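Local coordinates for ankyrin repeat domain protein (Legionella pneumophila subsp. pneumophila, PDB 6MCA) that is a bacterial effector that interacts with the host LARP7 component of the 7SK snRNP complex, carries ankyrin repeats and appears to have a cysteine protease-like part, at residues A[220-231]-A[247-258]. Residues are numbered along the deposited sequence; the frame is centred on the assembly and turned at random.
Sequences NIMDAFTDAAEL and RIAALLKAPMLI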
ATOM      1  N   ASN A 220      15.180  -9.398  -8.648  1.00 19.99           N
ATOM      2  CA  ASN A 220      15.764  -8.068  -8.782  1.00 24.69           C
ATOM      3  C   ASN A 220      14.710  -6.994  -8.564  1.00 24.62           C
ATOM      4  O   ASN A 220      14.928  -6.037  -7.808  1.00 25.77           O
ATOM      5  CB  ASN A 220      16.417  -7.919 -10.156  1.00 25.30           C
ATOM      6  CG  ASN A 220      17.610  -8.835 -10.334  1.00 35.17           C
ATOM      7  OD1 ASN A 220      18.314  -9.148  -9.376  1.00 32.95           O
ATOM      8  ND2 ASN A 220      17.843  -9.269 -11.567  1.00 32.26           N
ATOM      9  N   ILE A 221      13.539  -7.164  -9.187  1.00 14.64           N
ATOM     10  CA  ILE A 221      12.451  -6.205  -9.007  1.00 26.16           C
ATOM     11  C   ILE A 221      12.148  -6.039  -7.526  1.00 20.93           C
ATOM     12  O   ILE A 221      12.081  -4.916  -7.007  1.00 22.81           O
ATOM     13  CB  ILE A 221      11.207  -6.649  -9.797  1.00 20.59           C
ATOM     14  CG1 ILE A 221      11.507  -6.660 -11.298  1.00 22.05           C
ATOM     15  CG2 ILE A 221      10.028  -5.739  -9.496  1.00 16.69           C
ATOM     16  CD1 ILE A 221      10.362  -7.170 -12.148  1.00 17.97           C
ATOM     17  N   MET A 222      12.011  -7.162  -6.814  1.00 23.15           N
ATOM     18  CA  MET A 222      11.756  -7.098  -5.379  1.00 23.95           C
ATOM     19  C   MET A 222      12.829  -6.277  -4.681  1.00 23.96           C
ATOM     20  O   MET A 222      12.520  -5.370  -3.897  1.00 25.85           O
ATOM     21  CB  MET A 222      11.671  -8.510  -4.798  1.00 19.34           C
ATOM     22  CG  MET A 222      10.447  -9.283  -5.264  1.00 23.26           C
ATOM     23  SD  MET A 222      10.473 -11.028  -4.806  1.00 27.94           S
ATOM     24  CE  MET A 222      10.508 -10.905  -3.018  1.00 22.76           C
ATOM     25  N   ASP A 223      14.101  -6.546  -5.003  1.00 14.12           N
ATOM     26  CA  ASP A 223      15.192  -5.745  -4.460  1.00 13.35           C
ATOM     27  C   ASP A 223      14.916  -4.262  -4.656  1.00 31.22           C
ATOM     28  O   ASP A 223      14.921  -3.482  -3.695  1.00 24.19           O
ATOM     29  CB  ASP A 223      16.513  -6.136  -5.124  1.00 16.89           C
ATOM     30  CG  ASP A 223      17.078  -7.433  -4.584  1.00 28.21           C
ATOM     31  OD1 ASP A 223      18.130  -7.877  -5.090  1.00 34.02           O
ATOM     32  OD2 ASP A 223      16.475  -8.007  -3.653  1.00 25.08           O
ATOM     33  N   ALA A 224      14.621  -3.871  -5.900  1.00 23.93           N
ATOM     34  CA  ALA A 224      14.350  -2.469  -6.186  1.00 23.65           C
ATOM     35  C   ALA A 224      13.218  -1.952  -5.311  1.00 31.25           C
ATOM     36  O   ALA A 224      13.341  -0.893  -4.678  1.00 22.64           O
ATOM     37  CB  ALA A 224      14.025  -2.293  -7.668  1.00 21.86           C
ATOM     38  N   PHE A 225      12.127  -2.720  -5.216  1.00 15.37           N
ATOM     39  CA  PHE A 225      11.010  -2.296  -4.380  1.00 22.20           C
ATOM     40  C   PHE A 225      11.472  -2.046  -2.954  1.00 28.77           C
ATOM     41  O   PHE A 225      11.127  -1.019  -2.353  1.00 26.52           O
ATOM     42  CB  PHE A 225       9.893  -3.338  -4.419  1.00 16.60           C
ATOM     43  CG  PHE A 225       8.858  -3.075  -5.474  1.00 24.54           C
ATOM     44  CD1 PHE A 225       7.958  -2.030  -5.337  1.00 26.20           C
ATOM     45  CD2 PHE A 225       8.785  -3.868  -6.606  1.00 22.62           C
ATOM     46  CE1 PHE A 225       7.004  -1.784  -6.307  1.00 22.60           C
ATOM     47  CE2 PHE A 225       7.834  -3.627  -7.580  1.00 22.55           C
ATOM     48  CZ  PHE A 225       6.942  -2.583  -7.429  1.00 23.15           C
ATOM     49  N   THR A 226      12.299  -2.949  -2.419  1.00 21.78           N
ATOM     50  CA  THR A 226      12.877  -2.749  -1.095  1.00 24.23           C
ATOM     51  C   THR A 226      13.508  -1.369  -0.997  1.00 28.25           C
ATOM     52  O   THR A 226      13.133  -0.555  -0.143  1.00 26.99           O
ATOM     53  CB  THR A 226      13.915  -3.835  -0.803  1.00 32.70           C
ATOM     54  OG1 THR A 226      13.287  -5.120  -0.832  1.00 28.48           O
ATOM     55  CG2 THR A 226      14.548  -3.614   0.563  1.00 16.20           C
ATOM     56  N   ASP A 227      14.438  -1.075  -1.911  1.00 19.13           N
ATOM     57  CA  ASP A 227      15.097   0.224  -1.891  1.00 25.95           C
ATOM     58  C   ASP A 227      14.074   1.346  -1.974  1.00 27.37           C
ATOM     59  O   ASP A 227      14.155   2.325  -1.221  1.00 30.84           O
ATOM     60  CB  ASP A 227      16.107   0.316  -3.034  1.00 26.87           C
ATOM     61  CG  ASP A 227      17.258  -0.659  -2.871  1.00 50.03           C
ATOM     62  OD1 ASP A 227      17.517  -1.088  -1.727  1.00 42.07           O
ATOM     63  OD2 ASP A 227      17.903  -0.999  -3.887  1.00 43.38           O
ATOM     64  N   ALA A 228      13.070   1.189  -2.842  1.00 18.29           N
ATOM     65  CA  ALA A 228      12.031   2.205  -2.961  1.00 28.85           C
ATOM     66  C   ALA A 228      11.421   2.502  -1.601  1.00 32.71           C
ATOM     67  O   ALA A 228      11.333   3.666  -1.187  1.00 33.27           O
ATOM     68  CB  ALA A 228      10.959   1.749  -3.954  1.00 21.23           C
ATOM     69  N   ALA A 229      11.055   1.447  -0.864  1.00 26.38           N
ATOM     70  CA  ALA A 229      10.488   1.627   0.467  1.00 29.07           C
ATOM     71  C   ALA A 229      11.384   2.515   1.316  1.00 24.92           C
ATOM     72  O   ALA A 229      10.929   3.517   1.883  1.00 26.50           O
ATOM     73  CB  ALA A 229      10.274   0.268   1.136  1.00 22.43           C
ATOM     74  N   GLU A 230      12.679   2.191   1.365  1.00 13.22           N
ATOM     75  CA  GLU A 230      13.612   3.015   2.123  1.00 24.12           C
ATOM     76  C   GLU A 230      13.549   4.462   1.653  1.00 32.20           C
ATOM     77  O   GLU A 230      13.326   5.380   2.453  1.00 29.20           O
ATOM     78  CB  GLU A 230      15.031   2.460   1.994  1.00 15.72           C
ATOM     79  CG  GLU A 230      16.075   3.246   2.774  1.00 36.25           C
ATOM     80  CD  GLU A 230      17.469   2.660   2.640  1.00 37.00           C
ATOM     81  OE1 GLU A 230      17.609   1.596   2.000  1.00 44.14           O
ATOM     82  OE2 GLU A 230      18.422   3.264   3.176  1.00 48.28           O
ATOM     83  N   LEU A 231      13.677   4.675   0.339  1.00 26.77           N
ATOM     84  CA  LEU A 231      13.675   6.035  -0.189  1.00 29.66           C
ATOM     85  C   LEU A 231      12.368   6.747   0.119  1.00 24.80           C
ATOM     86  O   LEU A 231      12.348   7.977   0.244  1.00 29.86           O
ATOM     87  CB  LEU A 231      13.928   6.017  -1.696  1.00 27.41           C
ATOM     88  CG  LEU A 231      15.364   5.725  -2.133  1.00 25.77           C
ATOM     89  CD1 LEU A 231      15.422   5.458  -3.629  1.00 23.61           C
ATOM     90  CD2 LEU A 231      16.287   6.872  -1.751  1.00 23.43           C
ATOM     91  N   ARG A 247      23.295   7.159   1.931  1.00 38.61           N
ATOM     92  CA  ARG A 247      22.435   6.065   1.495  1.00 38.80           C
ATOM     93  C   ARG A 247      21.938   6.288   0.072  1.00 48.10           C
ATOM     94  O   ARG A 247      21.890   5.348  -0.730  1.00 53.10           O
ATOM     95  CB  ARG A 247      21.262   5.905   2.460  1.00 41.51           C
ATOM     96  CG  ARG A 247      21.558   4.969   3.616  1.00 36.57           C
ATOM     97  CD  ARG A 247      22.094   3.632   3.123  1.00 41.80           C
ATOM     98  NE  ARG A 247      21.061   2.814   2.496  1.00 42.84           N
ATOM     99  CZ  ARG A 247      21.308   1.793   1.680  1.00 50.83           C
ATOM    100  NH1 ARG A 247      22.557   1.470   1.376  1.00 57.49           N
ATOM    101  NH2 ARG A 247      20.304   1.100   1.161  1.00 51.54           N
ATOM    102  N   ILE A 248      21.564   7.525  -0.259  1.00 38.10           N
ATOM    103  CA  ILE A 248      21.119   7.824  -1.617  1.00 41.02           C
ATOM    104  C   ILE A 248      22.253   7.600  -2.612  1.00 39.73           C
ATOM    105  O   ILE A 248      22.034   7.097  -3.720  1.00 50.38           O
ATOM    106  CB  ILE A 248      20.562   9.257  -1.694  1.00 37.93           C
ATOM    107  CG1 ILE A 248      19.327   9.398  -0.803  1.00 35.61           C
ATOM    108  CG2 ILE A 248      20.196   9.615  -3.124  1.00 38.75           C
ATOM    109  CD1 ILE A 248      18.748  10.794  -0.783  1.00 44.80           C
ATOM    110  N   ALA A 249      23.483   7.955  -2.230  1.00 36.36           N
ATOM    111  CA  ALA A 249      24.630   7.702  -3.097  1.00 41.05           C
ATOM    112  C   ALA A 249      24.847   6.210  -3.298  1.00 34.01           C
ATOM    113  O   ALA A 249      25.192   5.767  -4.401  1.00 36.79           O
ATOM    114  CB  ALA A 249      25.882   8.358  -2.516  1.00 36.25           C
ATOM    115  N   ALA A 250      24.656   5.421  -2.239  1.00 33.38           N
ATOM    116  CA  ALA A 250      24.771   3.973  -2.372  1.00 36.31           C
ATOM    117  C   ALA A 250      23.712   3.419  -3.320  1.00 46.48           C
ATOM    118  O   ALA A 250      24.015   2.589  -4.185  1.00 45.55           O
ATOM    119  CB  ALA A 250      24.666   3.310  -0.999  1.00 32.29           C
ATOM    120  N   LEU A 251      22.465   3.878  -3.178  1.00 39.90           N
ATOM    121  CA  LEU A 251      21.378   3.357  -4.007  1.00 34.15           C
ATOM    122  C   LEU A 251      21.468   3.826  -5.454  1.00 35.89           C
ATOM    123  O   LEU A 251      20.955   3.148  -6.355  1.00 42.65           O
ATOM    124  CB  LEU A 251      20.025   3.746  -3.422  1.00 33.62           C
ATOM    125  CG  LEU A 251      19.838   3.350  -1.959  1.00 49.37           C
ATOM    126  CD1 LEU A 251      18.824   4.237  -1.251  1.00 40.77           C
ATOM    127  CD2 LEU A 251      19.429   1.890  -1.904  1.00 52.85           C
ATOM    128  N   LEU A 252      22.102   4.976  -5.706  1.00 39.83           N
ATOM    129  CA  LEU A 252      22.327   5.399  -7.082  1.00 33.67           C
ATOM    130  C   LEU A 252      23.252   4.457  -7.837  1.00 45.47           C
ATOM    131  O   LEU A 252      23.306   4.527  -9.069  1.00 49.88           O
ATOM    132  CB  LEU A 252      22.897   6.815  -7.115  1.00 43.26           C
ATOM    133  CG  LEU A 252      21.876   7.949  -7.165  1.00 36.42           C
ATOM    134  CD1 LEU A 252      22.585   9.289  -7.242  1.00 46.06           C
ATOM    135  CD2 LEU A 252      20.942   7.760  -8.347  1.00 41.47           C
ATOM    136  N   LYS A 253      23.981   3.588  -7.135  1.00 39.75           N
ATOM    137  CA  LYS A 253      24.829   2.589  -7.767  1.00 38.90           C
ATOM    138  C   LYS A 253      24.132   1.246  -7.940  1.00 28.14           C
ATOM    139  O   LYS A 253      24.714   0.337  -8.543  1.00 38.72           O
ATOM    140  CB  LYS A 253      26.113   2.398  -6.953  1.00 37.78           C
ATOM    141  CG  LYS A 253      27.023   3.614  -6.942  1.00 47.21           C
ATOM    142  CD  LYS A 253      28.149   3.455  -5.934  1.00 59.23           C
ATOM    143  CE  LYS A 253      29.135   4.609  -6.027  1.00 77.82           C
ATOM    144  NZ  LYS A 253      30.186   4.532  -4.975  1.00 79.63           N
ATOM    145  N   ALA A 254      22.916   1.097  -7.422  1.00 31.24           N
ATOM    146  CA  ALA A 254      22.176  -0.140  -7.590  1.00 25.31           C
ATOM    147  C   ALA A 254      21.807  -0.339  -9.059  1.00 34.88           C
ATOM    148  O   ALA A 254      21.629   0.633  -9.800  1.00 33.30           O
ATOM    149  CB  ALA A 254      20.914  -0.127  -6.730  1.00 20.45           C
ATOM    150  N   PRO A 255      21.691  -1.592  -9.510  1.00 34.39           N
ATOM    151  CA  PRO A 255      21.357  -1.814 -10.927  1.00 31.75           C
ATOM    152  C   PRO A 255      19.969  -1.326 -11.299  1.00 34.55           C
ATOM    153  O   PRO A 255      19.785  -0.780 -12.394  1.00 34.08           O
ATOM    154  CB  PRO A 255      21.495  -3.334 -11.083  1.00 27.04           C
ATOM    155  CG  PRO A 255      21.269  -3.874  -9.710  1.00 30.40           C
ATOM    156  CD  PRO A 255      21.874  -2.859  -8.780  1.00 33.25           C
ATOM    157  N   MET A 256      18.985  -1.502 -10.422  1.00 27.66           N
ATOM    158  CA  MET A 256      17.618  -1.081 -10.691  1.00 24.58           C
ATOM    159  C   MET A 256      17.141  -0.126  -9.604  1.00 25.92           C
ATOM    160  O   MET A 256      17.532  -0.233  -8.438  1.00 26.73           O
ATOM    161  CB  MET A 256      16.671  -2.286 -10.787  1.00 20.76           C
ATOM    162  CG  MET A 256      15.253  -1.927 -11.213  1.00 24.33           C
ATOM    163  SD  MET A 256      14.162  -3.356 -11.325  1.00 30.15           S
ATOM    164  CE  MET A 256      14.942  -4.257 -12.659  1.00 28.97           C
ATOM    165  N   LEU A 257      16.286   0.808 -10.008  1.00 32.04           N
ATOM    166  CA  LEU A 257      15.810   1.881  -9.149  1.00 27.99           C
ATOM    167  C   LEU A 257      14.342   2.128  -9.464  1.00 27.33           C
ATOM    168  O   LEU A 257      13.981   2.285 -10.633  1.00 24.93           O
ATOM    169  CB  LEU A 257      16.627   3.156  -9.381  1.00 30.49           C
ATOM    170  CG  LEU A 257      16.920   4.069  -8.191  1.00 42.59           C
ATOM    171  CD1 LEU A 257      18.049   5.033  -8.539  1.00 41.30           C
ATOM    172  CD2 LEU A 257      15.674   4.811  -7.755  1.00 51.87           C
ATOM    173  N   ILE A 258      13.501   2.152  -8.436  1.00 23.12           N
ATOM    174  CA  ILE A 258      12.074   2.419  -8.595  1.00 22.16           C
ATOM    175  C   ILE A 258      11.762   3.737  -7.903  1.00 24.74           C
ATOM    176  O   ILE A 258      11.973   3.877  -6.691  1.00 31.43           O
ATOM    177  CB  ILE A 258      11.212   1.276  -8.037  1.00 22.00           C
ATOM    178  CG1 ILE A 258      11.466  -0.010  -8.824  1.00 28.13           C
ATOM    179  CG2 ILE A 258       9.734   1.639  -8.094  1.00 14.65           C
ATOM    180  CD1 ILE A 258      10.651  -1.189  -8.343  1.00 25.84           C
TER
HETATM  181  O   HOH W   1      14.544   1.492  -5.823  1.00 25.76           O
HETATM  182  O   HOH W   2      17.268   0.661  -6.124  1.00 45.53           O
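Ile258 runs its side chain across the small face of the helix formed by Ala224 and Ala228. Its CB lies 4.1 Å from CB of Ala228. Next along, CG1 of Ile258 is 3.6 Å from CB of Ala224. CD1 of Ile258 ends 3.7 Å from the centroid of the Phe225 ring, over its face, in a CH-pi contact. A chi1 of -64° puts CG1 anti to the carbonyl carbon, and the extended chi2 carries CD1 out over the ring, while the two alanines let the strand come close to the helix. Met256, two residues back on the same side of the strand, lays CG and SD against Ala224 and Ile221. A water accepts from Ile258 N and donates to Ala224 O, which also takes the helical bond from Ala228 N.

Toward the other end, CD2 of Leu231 lies 3.7 Å from CD1 of Leu251, tip to tip; branched apolar ends suit this buried place between the helices. At the partly exposed margin, which suits charges, Arg247 grips the carboxylate of Glu230 side-on in a nearly straight, nearly coplanar salt bridge, NE on the syn lone pair of OE2 (2.8 Å) and NH2 on OE1 (2.9 Å). Leu251 CG lies over one guanidinium face, toward its rim.

Helix 215-233 thus packs on edge strand 256-263 of the five-stranded antiparallel sheet and runs roughly antiparallel to helix 242-251, while helix 188-202 touches Phe225 and helix 355-364 touches Ile221, Met256 and Ile258.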